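Local structure of phenylacetic acid degradation-related protein (Silicibacter sp., 2QWZ) at residues A[41-46]-A[61-66]; A[55-60]-A[138-143]; A[74-79]-A[105-110]; A[82-87]-A[149-154]. The protein probably hydrolyses acyl-CoA thioesters as a hotdog-fold thioesterase, perhaps in phenylacetic acid breakdown, although its substrate has not been established. One frame throughout, in Å; residues are numbered along the deposited sequence.

Contact 1: A[41-46]-A[61-66]. With ACT (acetate ion), chain E.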
loop_
_atom_site.group_PDB
_atom_site.type_symbol
_atom_site.label_atom_id
_atom_site.label_comp_id
_atom_site.label_asym_id
_atom_site.label_seq_id
_atom_site.Cartn_x
_atom_site.Cartn_y
_atom_site.Cartn_z
ATOM N N GLN A 41 -18.787 7.179 19.984
ATOM C CA GLN A 41 -19.388 6.763 21.249
ATOM C C GLN A 41 -20.381 5.645 20.949
ATOM O O GLN A 41 -21.307 5.822 20.134
ATOM C CB GLN A 41 -20.090 7.932 21.953
ATOM N N GLY A 42 -20.148 4.491 21.571
ATOM C CA GLY A 42 -20.949 3.303 21.330
ATOM C C GLY A 42 -20.269 2.269 20.457
ATOM O O GLY A 42 -20.568 1.076 20.563
ATOM N N GLU A 43 -19.376 2.696 19.570
ATOM C CA GLU A 43 -18.746 1.740 18.646
ATOM C C GLU A 43 -17.299 1.459 19.014
ATOM O O GLU A 43 -16.895 0.303 19.051
ATOM C CB GLU A 43 -18.797 2.229 17.198
ATOM C CG GLU A 43 -18.236 1.186 16.242
ATOM C CD GLU A 43 -18.273 1.592 14.795
ATOM O OE1 GLU A 43 -18.528 2.783 14.508
ATOM O OE2 GLU A 43 -18.016 0.712 13.938
ATOM N N PHE A 44 -16.539 2.529 19.254
ATOM C CA PHE A 44 -15.093 2.466 19.554
ATOM C C PHE A 44 -14.748 2.913 20.977
ATOM O O PHE A 44 -15.175 3.980 21.398
ATOM C CB PHE A 44 -14.306 3.304 18.533
ATOM C CG PHE A 44 -14.390 2.752 17.118
ATOM C CD1 PHE A 44 -13.933 1.469 16.831
ATOM C CD2 PHE A 44 -14.954 3.479 16.105
ATOM C CE1 PHE A 44 -14.019 0.954 15.553
ATOM C CE2 PHE A 44 -15.037 2.977 14.839
ATOM C CZ PHE A 44 -14.583 1.708 14.556
ATOM N N SER A 45 -13.992 2.082 21.706
ATOM C CA SER A 45 -13.476 2.442 23.029
ATOM C C SER A 45 -12.005 2.033 23.206
ATOM O O SER A 45 -11.565 1.041 22.644
ATOM C CB SER A 45 -14.355 1.854 24.139
ATOM O OG SER A 45 -14.381 0.415 24.103
ATOM N N ILE A 46 -11.263 2.782 24.010
ATOM C CA ILE A 46 -9.855 2.494 24.287
ATOM C C ILE A 46 -9.721 1.443 25.388
ATOM O O ILE A 46 -10.099 1.686 26.522
ATOM C CB ILE A 46 -9.098 3.788 24.724
ATOM C CG1 ILE A 46 -9.379 4.952 23.776
ATOM C CG2 ILE A 46 -7.582 3.548 24.848
ATOM C CD1 ILE A 46 -8.626 6.222 24.127
ATOM N N GLN A 61 -21.511 -5.609 18.885
ATOM C CA GLN A 61 -22.940 -5.503 19.077
ATOM C C GLN A 61 -23.534 -4.254 18.431
ATOM O O GLN A 61 -24.600 -4.334 17.847
ATOM C CB GLN A 61 -23.271 -5.527 20.563
ATOM C CG GLN A 61 -24.726 -5.834 20.839
ATOM C CD GLN A 61 -25.136 -5.351 22.189
ATOM O OE1 GLN A 61 -25.453 -6.150 23.082
ATOM N NE2 GLN A 61 -25.109 -4.025 22.367
ATOM N N GLU A 62 -22.835 -3.120 18.527
ATOM C CA GLU A 62 -23.272 -1.864 17.935
ATOM C C GLU A 62 -23.455 -1.907 16.413
ATOM O O GLU A 62 -23.980 -0.962 15.824
ATOM C CB GLU A 62 -22.264 -0.774 18.295
ATOM C CG GLU A 62 -22.645 0.640 17.870
ATOM C CD GLU A 62 -22.226 0.990 16.450
ATOM O OE1 GLU A 62 -21.424 0.248 15.846
ATOM O OE2 GLU A 62 -22.703 2.019 15.935
ATOM N N ARG A 63 -23.004 -2.990 15.783
ATOM C CA ARG A 63 -23.077 -3.170 14.341
ATOM C C ARG A 63 -24.335 -3.924 13.921
ATOM O O ARG A 63 -24.639 -4.010 12.735
ATOM C CB ARG A 63 -21.864 -3.974 13.858
ATOM C CG ARG A 63 -20.511 -3.368 14.169
ATOM C CD ARG A 63 -20.064 -2.466 13.072
ATOM N NE ARG A 63 -20.550 -1.105 13.250
ATOM C CZ ARG A 63 -20.907 -0.285 12.267
ATOM N NH1 ARG A 63 -20.866 -0.666 11.002
ATOM N NH2 ARG A 63 -21.333 0.934 12.564
ATOM N N HIS A 64 -25.019 -4.529 14.886
ATOM C CA HIS A 64 -26.272 -5.224 14.631
ATOM C C HIS A 64 -26.188 -6.026 13.343
ATOM O O HIS A 64 -26.873 -5.730 12.366
ATOM C CB HIS A 64 -27.422 -4.220 14.585
ATOM C CG HIS A 64 -27.533 -3.393 15.825
ATOM N ND1 HIS A 64 -27.914 -3.927 17.039
ATOM C CD2 HIS A 64 -27.274 -2.083 16.051
ATOM C CE1 HIS A 64 -27.909 -2.973 17.956
ATOM N NE2 HIS A 64 -27.517 -1.847 17.384
ATOM N N LEU A 65 -25.328 -7.035 13.366
ATOM C CA LEU A 65 -25.138 -7.934 12.252
ATOM C C LEU A 65 -26.000 -9.169 12.471
ATOM O O LEU A 65 -26.258 -9.552 13.614
ATOM C CB LEU A 65 -23.656 -8.348 12.147
ATOM C CG LEU A 65 -22.594 -7.243 12.048
ATOM C CD1 LEU A 65 -21.212 -7.828 12.193
ATOM C CD2 LEU A 65 -22.690 -6.483 10.748
ATOM N N ARG A 66 -26.429 -9.801 11.377
ATOM C CA ARG A 66 -27.164 -11.068 11.449
ATOM C C ARG A 66 -26.250 -12.152 12.025
ATOM O O ARG A 66 -25.042 -12.054 11.896
ATOM C CB ARG A 66 -27.663 -11.472 10.054
HETATM C C ACT E . -20.477 -3.978 9.471
HETATM O O ACT E . -21.380 -3.183 9.801
HETATM O OXT ACT E . -19.368 -3.820 10.041
HETATM C CH3 ACT E . -20.797 -5.050 8.457
#

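Contact 2: A[55-60]-A[138-143]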
loop_
_atom_site.group_PDB
_atom_site.type_symbol
_atom_site.label_atom_id
_atom_site.label_comp_id
_atom_site.label_asym_id
_atom_site.label_seq_id
_atom_site.Cartn_x
_atom_site.Cartn_y
_atom_site.Cartn_z
ATOM N N THR A 55 -4.534 0.058 22.372
ATOM C CA THR A 55 -5.519 -0.999 22.038
ATOM C C THR A 55 -6.916 -0.427 22.001
ATOM O O THR A 55 -7.413 0.067 23.008
ATOM C CB THR A 55 -5.476 -2.145 23.025
ATOM O OG1 THR A 55 -4.136 -2.575 23.102
ATOM C CG2 THR A 55 -6.356 -3.330 22.575
HETATM N N MSE A 56 -7.521 -0.423 20.812
HETATM C CA MSE A 56 -8.873 0.069 20.637
HETATM C C MSE A 56 -9.825 -1.090 20.382
HETATM O O MSE A 56 -9.435 -2.053 19.718
HETATM C CB MSE A 56 -8.899 1.001 19.461
HETATM C CG MSE A 56 -10.170 1.737 19.281
HETATM SE SE MSE A 56 -10.281 3.455 20.166
HETATM C CE MSE A 56 -8.760 4.459 19.521
ATOM N N ARG A 57 -11.052 -0.958 20.902
ATOM C CA ARG A 57 -12.114 -1.963 20.799
ATOM C C ARG A 57 -13.200 -1.446 19.878
ATOM O O ARG A 57 -13.607 -0.270 19.980
ATOM C CB ARG A 57 -12.733 -2.225 22.173
ATOM C CG ARG A 57 -13.759 -3.370 22.213
ATOM C CD ARG A 57 -14.259 -3.600 23.640
ATOM N NE ARG A 57 -13.197 -4.191 24.427
ATOM C CZ ARG A 57 -12.997 -5.492 24.542
ATOM N NH1 ARG A 57 -13.816 -6.359 23.960
ATOM N NH2 ARG A 57 -11.959 -5.917 25.221
ATOM N N LEU A 58 -13.630 -2.313 18.963
ATOM C CA LEU A 58 -14.868 -2.114 18.227
ATOM C C LEU A 58 -15.891 -3.031 18.871
ATOM O O LEU A 58 -15.759 -4.277 18.827
ATOM C CB LEU A 58 -14.707 -2.460 16.739
ATOM C CG LEU A 58 -15.826 -2.286 15.700
ATOM C CD1 LEU A 58 -15.219 -2.418 14.268
ATOM C CD2 LEU A 58 -16.937 -3.282 15.860
ATOM N N ASN A 59 -16.913 -2.414 19.452
ATOM C CA ASN A 59 -18.053 -3.139 20.035
ATOM C C ASN A 59 -18.932 -3.730 18.942
ATOM O O ASN A 59 -19.710 -3.018 18.336
ATOM C CB ASN A 59 -18.858 -2.162 20.910
ATOM C CG ASN A 59 -20.121 -2.776 21.516
ATOM O OD1 ASN A 59 -20.320 -3.997 21.523
ATOM N ND2 ASN A 59 -20.970 -1.910 22.059
ATOM N N VAL A 60 -18.803 -5.032 18.703
ATOM C CA VAL A 60 -19.461 -5.711 17.578
ATOM C C VAL A 60 -20.998 -5.666 17.676
ATOM O O VAL A 60 -21.705 -5.659 16.665
ATOM C CB VAL A 60 -18.978 -7.177 17.422
ATOM C CG1 VAL A 60 -19.503 -8.032 18.544
ATOM C CG2 VAL A 60 -19.417 -7.776 16.066
ATOM N N PHE A 138 -7.529 -8.167 15.559
ATOM C CA PHE A 138 -7.751 -9.464 16.133
ATOM C C PHE A 138 -9.237 -9.563 16.394
ATOM O O PHE A 138 -9.868 -8.569 16.764
ATOM C CB PHE A 138 -6.994 -9.535 17.466
ATOM C CG PHE A 138 -5.494 -9.534 17.327
ATOM C CD1 PHE A 138 -4.832 -10.672 17.012
ATOM C CD2 PHE A 138 -4.776 -8.373 17.416
ATOM C CE1 PHE A 138 -3.432 -10.706 16.882
ATOM C CE2 PHE A 138 -3.390 -8.371 17.257
ATOM C CZ PHE A 138 -2.716 -9.544 17.009
ATOM N N SER A 139 -9.805 -10.750 16.204
ATOM C CA SER A 139 -11.031 -11.077 16.906
ATOM C C SER A 139 -10.620 -11.414 18.338
ATOM O O SER A 139 -9.761 -12.242 18.564
ATOM C CB SER A 139 -11.798 -12.239 16.246
ATOM O OG SER A 139 -12.511 -11.766 15.095
ATOM N N GLU A 140 -11.222 -10.754 19.314
ATOM C CA GLU A 140 -10.765 -10.870 20.679
ATOM C C GLU A 140 -10.743 -12.334 21.115
ATOM O O GLU A 140 -11.749 -13.001 21.018
ATOM C CB GLU A 140 -11.678 -10.067 21.573
ATOM C CG GLU A 140 -11.315 -10.099 23.037
ATOM C CD GLU A 140 -12.116 -9.066 23.826
ATOM O OE1 GLU A 140 -13.323 -8.847 23.489
ATOM O OE2 GLU A 140 -11.581 -8.582 24.845
ATOM N N GLY A 141 -9.593 -12.820 21.587
ATOM C CA GLY A 141 -9.460 -14.201 22.073
ATOM C C GLY A 141 -8.974 -15.209 21.052
ATOM O O GLY A 141 -8.813 -16.384 21.374
HETATM N N MSE A 142 -8.793 -14.767 19.807
HETATM C CA MSE A 142 -8.267 -15.606 18.739
HETATM C C MSE A 142 -6.888 -15.034 18.471
HETATM O O MSE A 142 -6.757 -13.837 18.279
HETATM C CB MSE A 142 -9.123 -15.493 17.485
HETATM C CG MSE A 142 -10.629 -15.499 17.699
HETATM SE SE MSE A 142 -11.297 -17.260 18.186
HETATM C CE MSE A 142 -10.889 -18.207 16.490
ATOM N N GLU A 143 -5.863 -15.872 18.488
ATOM C CA GLU A 143 -4.479 -15.380 18.468
ATOM C C GLU A 143 -3.986 -14.939 17.080
ATOM O O GLU A 143 -3.173 -14.006 16.976
ATOM C CB GLU A 143 -3.531 -16.391 19.127
ATOM C CG GLU A 143 -3.568 -16.322 20.667
#

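Contact 3: A[74-79]-A[105-110]. With ACT (acetate ion), chain E.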
loop_
_atom_site.group_PDB
_atom_site.type_symbol
_atom_site.label_atom_id
_atom_site.label_comp_id
_atom_site.label_asym_id
_atom_site.label_seq_id
_atom_site.Cartn_x
_atom_site.Cartn_y
_atom_site.Cartn_z
ATOM N N PRO A 74 -14.920 -1.881 5.437
ATOM C CA PRO A 74 -14.999 -0.501 5.880
ATOM C C PRO A 74 -14.933 -0.324 7.401
ATOM O O PRO A 74 -14.402 0.690 7.855
ATOM C CB PRO A 74 -16.344 -0.016 5.302
ATOM C CG PRO A 74 -16.586 -0.924 4.142
ATOM C CD PRO A 74 -16.076 -2.250 4.602
ATOM N N SER A 75 -15.446 -1.292 8.164
ATOM C CA SER A 75 -15.470 -1.188 9.626
ATOM C C SER A 75 -14.086 -1.437 10.196
ATOM O O SER A 75 -13.635 -0.680 11.075
ATOM C CB SER A 75 -16.495 -2.150 10.250
ATOM O OG SER A 75 -17.787 -1.590 10.177
HETATM N N MSE A 76 -13.417 -2.463 9.654
HETATM C CA MSE A 76 -11.979 -2.708 9.914
HETATM C C MSE A 76 -11.110 -1.506 9.556
HETATM O O MSE A 76 -10.232 -1.137 10.301
HETATM C CB MSE A 76 -11.499 -3.966 9.199
HETATM C CG MSE A 76 -12.106 -5.190 9.805
HETATM SE SE MSE A 76 -11.357 -6.850 9.139
HETATM C CE MSE A 76 -12.574 -7.093 7.678
ATOM N N PHE A 77 -11.367 -0.899 8.418
ATOM C CA PHE A 77 -10.720 0.344 8.060
ATOM C C PHE A 77 -10.899 1.389 9.155
ATOM O O PHE A 77 -9.940 2.045 9.567
ATOM C CB PHE A 77 -11.271 0.887 6.738
ATOM C CG PHE A 77 -10.671 2.211 6.374
ATOM C CD1 PHE A 77 -11.158 3.376 6.914
ATOM C CD2 PHE A 77 -9.545 2.273 5.584
ATOM C CE1 PHE A 77 -10.549 4.577 6.635
ATOM C CE2 PHE A 77 -8.949 3.472 5.295
ATOM C CZ PHE A 77 -9.437 4.612 5.827
ATOM N N ALA A 78 -12.158 1.528 9.595
ATOM C CA ALA A 78 -12.591 2.427 10.663
ATOM C C ALA A 78 -11.817 2.189 11.946
ATOM O O ALA A 78 -11.318 3.137 12.531
ATOM C CB ALA A 78 -14.118 2.280 10.907
ATOM N N LEU A 79 -11.679 0.920 12.352
ATOM C CA LEU A 79 -10.923 0.550 13.537
ATOM C C LEU A 79 -9.447 0.895 13.417
ATOM O O LEU A 79 -8.864 1.505 14.326
ATOM C CB LEU A 79 -11.060 -0.962 13.797
ATOM C CG LEU A 79 -10.286 -1.479 15.016
ATOM C CD1 LEU A 79 -10.682 -0.689 16.260
ATOM C CD2 LEU A 79 -10.512 -2.964 15.245
ATOM N N LEU A 105 -4.254 -1.820 3.963
ATOM C CA LEU A 105 -4.843 -2.867 4.773
ATOM C C LEU A 105 -4.672 -4.188 4.077
ATOM O O LEU A 105 -4.937 -4.275 2.883
ATOM C CB LEU A 105 -6.345 -2.631 4.962
ATOM C CG LEU A 105 -6.861 -1.530 5.905
ATOM C CD1 LEU A 105 -7.226 -0.267 5.140
ATOM C CD2 LEU A 105 -8.060 -2.068 6.688
ATOM N N ASP A 106 -4.222 -5.198 4.822
ATOM C CA ASP A 106 -4.184 -6.573 4.359
ATOM C C ASP A 106 -5.177 -7.416 5.162
ATOM O O ASP A 106 -5.149 -7.431 6.376
ATOM C CB ASP A 106 -2.742 -7.102 4.476
ATOM C CG ASP A 106 -1.780 -6.273 3.676
ATOM O OD1 ASP A 106 -1.708 -6.446 2.428
ATOM O OD2 ASP A 106 -1.126 -5.395 4.278
ATOM N N PHE A 107 -6.059 -8.117 4.474
ATOM C CA PHE A 107 -7.071 -8.931 5.121
ATOM C C PHE A 107 -6.613 -10.394 5.074
ATOM O O PHE A 107 -6.489 -10.971 3.999
ATOM C CB PHE A 107 -8.435 -8.720 4.431
ATOM C CG PHE A 107 -8.901 -7.253 4.407
ATOM C CD1 PHE A 107 -9.511 -6.688 5.500
ATOM C CD2 PHE A 107 -8.772 -6.481 3.268
ATOM C CE1 PHE A 107 -9.938 -5.367 5.485
ATOM C CE2 PHE A 107 -9.189 -5.154 3.252
ATOM C CZ PHE A 107 -9.785 -4.612 4.361
HETATM N N MSE A 108 -6.368 -10.988 6.230
HETATM C CA MSE A 108 -5.739 -12.309 6.298
HETATM C C MSE A 108 -6.682 -13.420 6.720
HETATM O O MSE A 108 -6.577 -14.546 6.250
HETATM C CB MSE A 108 -4.545 -12.221 7.241
HETATM C CG MSE A 108 -3.524 -11.200 6.746
HETATM SE SE MSE A 108 -1.960 -10.892 7.826
HETATM C CE MSE A 108 -2.832 -10.378 9.481
ATOM N N ARG A 109 -7.574 -13.136 7.657
ATOM C CA ARG A 109 -8.526 -14.131 8.106
ATOM C C ARG A 109 -9.884 -13.501 8.309
ATOM O O ARG A 109 -9.992 -12.303 8.552
ATOM C CB ARG A 109 -8.030 -14.839 9.380
ATOM C CG ARG A 109 -6.978 -15.896 9.103
ATOM C CD ARG A 109 -6.017 -16.097 10.264
ATOM N NE ARG A 109 -5.009 -15.030 10.291
ATOM C CZ ARG A 109 -3.685 -15.191 10.197
ATOM N NH1 ARG A 109 -3.124 -16.385 10.065
ATOM N NH2 ARG A 109 -2.902 -14.124 10.246
ATOM N N LYS A 110 -10.918 -14.324 8.138
ATOM C CA LYS A 110 -12.304 -13.953 8.417
ATOM C C LYS A 110 -12.403 -13.716 9.919
ATOM O O LYS A 110 -12.054 -14.622 10.692
ATOM C CB LYS A 110 -13.262 -15.091 8.008
ATOM C CG LYS A 110 -14.752 -14.722 7.891
HETATM C C ACT E . -20.477 -3.978 9.471
HETATM O O ACT E . -21.380 -3.183 9.801
HETATM O OXT ACT E . -19.368 -3.820 10.041
HETATM C CH3 ACT E . -20.797 -5.050 8.457
#

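Contact 4: A[82-87]-A[149-154]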
loop_
_atom_site.group_PDB
_atom_site.type_symbol
_atom_site.label_atom_id
_atom_site.label_comp_id
_atom_site.label_asym_id
_atom_site.label_seq_id
_atom_site.Cartn_x
_atom_site.Cartn_y
_atom_site.Cartn_z
ATOM N N VAL A 82 -9.132 4.884 13.345
ATOM C CA VAL A 82 -9.376 5.509 14.649
ATOM C C VAL A 82 -8.249 5.236 15.653
ATOM O O VAL A 82 -7.840 6.155 16.379
ATOM C CB VAL A 82 -10.825 5.183 15.263
ATOM C CG1 VAL A 82 -10.900 3.791 15.904
ATOM C CG2 VAL A 82 -11.251 6.290 16.279
ATOM N N SER A 83 -7.728 4.006 15.669
ATOM C CA SER A 83 -6.636 3.629 16.528
ATOM C C SER A 83 -5.368 4.452 16.342
ATOM O O SER A 83 -4.763 4.880 17.311
ATOM C CB SER A 83 -6.275 2.150 16.294
ATOM O OG SER A 83 -7.400 1.313 16.548
ATOM N N VAL A 84 -4.900 4.608 15.111
ATOM C CA VAL A 84 -3.644 5.312 14.892
ATOM C C VAL A 84 -3.870 6.807 15.065
ATOM O O VAL A 84 -3.026 7.484 15.623
ATOM C CB VAL A 84 -2.993 4.956 13.543
ATOM C CG1 VAL A 84 -1.703 5.579 13.433
ATOM C CG2 VAL A 84 -2.793 3.405 13.432
ATOM N N TYR A 85 -5.017 7.292 14.627
ATOM C CA TYR A 85 -5.361 8.687 14.795
ATOM C C TYR A 85 -5.354 9.070 16.272
ATOM O O TYR A 85 -4.802 10.086 16.643
ATOM C CB TYR A 85 -6.745 8.961 14.214
ATOM C CG TYR A 85 -7.169 10.401 14.425
ATOM C CD1 TYR A 85 -6.707 11.395 13.598
ATOM C CD2 TYR A 85 -8.018 10.757 15.482
ATOM C CE1 TYR A 85 -7.082 12.748 13.801
ATOM C CE2 TYR A 85 -8.392 12.073 15.698
ATOM C CZ TYR A 85 -7.929 13.067 14.856
ATOM O OH TYR A 85 -8.318 14.365 15.098
ATOM N N ALA A 86 -5.973 8.231 17.095
ATOM C CA ALA A 86 -6.063 8.422 18.546
ATOM C C ALA A 86 -4.681 8.450 19.178
ATOM O O ALA A 86 -4.421 9.317 19.996
ATOM C CB ALA A 86 -6.926 7.322 19.184
ATOM N N LEU A 87 -3.788 7.538 18.763
ATOM C CA LEU A 87 -2.385 7.543 19.239
ATOM C C LEU A 87 -1.631 8.803 18.794
ATOM O O LEU A 87 -0.862 9.367 19.555
ATOM C CB LEU A 87 -1.657 6.301 18.776
ATOM C CG LEU A 87 -0.432 5.763 19.530
ATOM C CD1 LEU A 87 -0.568 5.530 21.053
ATOM C CD2 LEU A 87 -0.115 4.494 18.880
ATOM N N SER A 149 -2.585 -3.381 9.086
ATOM C CA SER A 149 -2.731 -2.085 8.410
ATOM C C SER A 149 -1.636 -1.126 8.755
ATOM O O SER A 149 -1.031 -1.272 9.787
ATOM C CB SER A 149 -4.075 -1.437 8.795
ATOM O OG SER A 149 -4.279 -0.215 8.146
ATOM N N THR A 150 -1.403 -0.150 7.859
ATOM C CA THR A 150 -0.487 0.933 8.044
ATOM C C THR A 150 -1.287 2.181 7.740
ATOM O O THR A 150 -2.030 2.227 6.752
ATOM C CB THR A 150 0.707 0.887 7.062
ATOM O OG1 THR A 150 1.348 -0.400 7.145
ATOM C CG2 THR A 150 1.714 1.922 7.402
HETATM N N MSE A 151 -1.209 3.140 8.629
HETATM C CA MSE A 151 -1.895 4.397 8.428
HETATM C C MSE A 151 -0.875 5.440 8.522
HETATM O O MSE A 151 -0.038 5.366 9.423
HETATM C CB MSE A 151 -2.910 4.666 9.532
HETATM C CG MSE A 151 -4.092 3.704 9.604
HETATM SE SE MSE A 151 -5.405 3.770 8.236
HETATM C CE MSE A 151 -5.436 5.770 7.967
ATOM N N THR A 152 -1.003 6.449 7.645
ATOM C CA THR A 152 -0.158 7.631 7.592
ATOM C C THR A 152 -1.038 8.897 7.578
ATOM O O THR A 152 -2.075 8.928 6.902
ATOM C CB THR A 152 0.675 7.614 6.281
ATOM O OG1 THR A 152 1.398 6.383 6.172
ATOM C CG2 THR A 152 1.631 8.700 6.221
ATOM N N TYR A 153 -0.574 9.939 8.285
ATOM C CA TYR A 153 -1.299 11.173 8.512
ATOM C C TYR A 153 -0.423 12.363 8.207
ATOM O O TYR A 153 0.750 12.379 8.547
ATOM C CB TYR A 153 -1.763 11.288 9.990
ATOM C CG TYR A 153 -2.634 10.147 10.364
ATOM C CD1 TYR A 153 -2.091 8.955 10.778
ATOM C CD2 TYR A 153 -4.012 10.248 10.275
ATOM C CE1 TYR A 153 -2.896 7.878 11.062
ATOM C CE2 TYR A 153 -4.822 9.190 10.611
ATOM C CZ TYR A 153 -4.262 8.011 10.967
ATOM O OH TYR A 153 -5.081 6.962 11.246
ATOM N N SER A 154 -1.008 13.363 7.578
ATOM C CA SER A 154 -0.356 14.637 7.397
ATOM C C SER A 154 -0.616 15.473 8.628
ATOM O O SER A 154 -1.746 15.563 9.077
ATOM C CB SER A 154 -0.890 15.345 6.156
ATOM O OG SER A 154 -0.802 16.747 6.314
#

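Contact 1: A[41-46]-A[61-66]
Glu43, Glu62 and Arg63 form a salt-bridge network at the surface, tying the loop that leads into strand 44-49 of the hotdog-type sheet to the 3-10 turn that follows strand 53-58. Between the two segments the bridge is purely electrostatic. Glu43 OE2 sits 3.2 Å from Arg63 NE but over one face of the guanidinium, with carboxylate and guanidinium planes only 9° apart, and no N-H is aimed at it. The directed bond comes from the arginine's own neighbour: NE of Arg63 donates to Glu62 OE1 over 3.1 Å at 159°, nearly in the guanidinium plane and on the syn side of the carboxylate. Glu62 OE1 also lies 3.9 Å from Glu43 OE2, so two acidic groups share one cation, whose positive charge probably offsets their mutual repulsion. Glu43 reaches the site with CG anti to its backbone N (chi1 -176°) and a straight chain beyond, bringing its CG to 3.3 Å from Glu62 OE1. Upstream, the backbone of Gly42 meets the root of the Glu62 side chain, its O 3.4 Å from Glu62 CB. At the guanidinium edge, Arg63 NH1 donates to O of a bound acetate at 2.8 Å.

Contact 2: A[55-60]-A[138-143]
A single salt bridge at the surface, Arg57 to Glu140, makes this contact; it spans from strand 53-58 to the turn at the end of strand 130-139 of the sheet. Strand 117-126 runs between the two in the sheet, and the nearest alpha carbons, those of Arg57 and Glu140, are still 9.0 Å apart, so the side chains alone close the distance. A chi1 of -180° sends Glu140 CG directly opposite the amide nitrogen and the chain stays extended, whereas Arg57 runs straight as far as CD and then bends at chi3 (-71°). The grip is end-on and two-fold: NH1 of Arg57 donates to Glu140 OE1 at 2.6 Å, and NH2 of Arg57 donates to Glu140 OE2 at 2.7 Å. Both oxygens lie close to the guanidinium plane, yet the pair is not coplanar. The flat groups are twisted 47° apart, and each N-H comes down on the carboxylate from above its plane. Arg57 also bridges to Asp116 through NH1 and to Asp47 through NH2, which should fix the rotation of its guanidinium among three acids. Glu140 is held at the second position of a type II turn, closed by Met142 N to Ser139 O at 3.0 Å. The arrangement is a bidentate arginine-glutamate bridge from strand to turn, spanning strand 117-126 on the face of the hotdog sheet turned away from its helix.

Contact 3: A[74-79]-A[105-110]
Met76 and Phe77, successive residues of the central helix of a hotdog fold, meet Phe107 and Leu105 on strand 99-107, outermost in this chain's part of the sheet that wraps it. The short helix and strand axes approach to 10.3 Å at 131° between their directions, so side chains from both sides fill the gap. Leu105 faces the helix and puts its two methyls to different use. Its CD1 comes to the rim of the Phe77 ring, near the ring plane, at 3.5 Å from Phe77 CD2, and the two side chains cross at about a right angle. Its CD2 lies against the helix backbone, 3.8 Å from Phe77 CA. The first torsion of Phe77 turns its CG away from the amide nitrogen, which swings the ring out along the helix flank to meet the CD1 methyl. Met76, a selenomethionine in the crystal, engages Phe107 in a Met-aromatic contact: SE lies 5.2 Å from the ring centroid and 84° off the ring normal, hence beside the edge rather than over a face. Leu117 of strand 117-126 and Leu137 of strand 130-139 also touch Met76.

A second subunit joins the contact: its Phe77 packs on Phe107, and its strand pairs antiparallel with Leu105 and Asp106, continuing the sheet as in hotdog dimers. Just before Met76 on the helix, Ser75 OG donates to a bound acetate. Met76 bends at chi3 (-90°), which lays its terminal CE 3.8 Å from CD1 of Phe107.

Contact 4: A[82-87]-A[149-154]
Val84 and Tyr85, consecutive residues of helix 73-92, lie against Met151 and Tyr153 of strand 147-154 in the buried middle of the chain. The short helix segment passes 8.8 Å from the strand axis at 45°, close enough for direct side-chain packing. Val84 comes first and points toward the strand. With chi1 at -175°, its CG1 extends on the side remote from the amide nitrogen and presses on the Tyr153 ring, 3.5 Å from CE1 of that tyrosine, in an oblique approach. The other branch, CG2, leans on the root of Met151, 4.1 Å from Met151 CG, and the beta carbons of Val84 and Met151 are 4.0 Å apart. Met151, a selenomethionine, meets the helix only through CB and CG; bends at chi2 and chi3 then carry its selenium away, and its side chain also touches Thr100 and Ala103 of strand 99-107.

Tyr85 follows and meets Tyr153 from the flank. Its CB stands 4.1 Å from Tyr153 CE2, and that same CE2 lies near the plane of the Tyr85 ring, at its edge, 4.2 Å from CD1 of Tyr85. The two side chains cross at about a right angle. Tyr153 thus slots between Val84 on its CE1 side and Tyr85 on its CE2 side, while its hydroxyl is hydrogen-bonded to Asp81 OD1, which ties the outer end of the ring to the helix one turn before Tyr85. Residues 151 and 153, two apart on the strand, both direct their beta carbons at the helix: one face of a curved antiparallel sheet packed on a long central helix, the core of the hotdog fold.

All four contacts reach one six-stranded antiparallel sheet, and contacts 3 and 4 share helix 73-92, their centres about 14 Å apart. Contacts 1 and 2 meet through neighbouring strands 44-49 and 53-58, their centres about 11 Å apart. Along the chain, contact 1 closes before contacts 3 and 4 open, contact 3 nests inside the loop closed by contact 2, and contact 4 crosses both 2 and 3. Contacts 1 and 4, their centres about 20 Å apart, still touch where Phe44 packs on Val82. Polar contacts 1 and 2 lie at the surface, while 3 and 4 seat the helix. One acetate, probably from the crystallisation liquor, bridges Arg63 of contact 1 and Ser75 of contact 3.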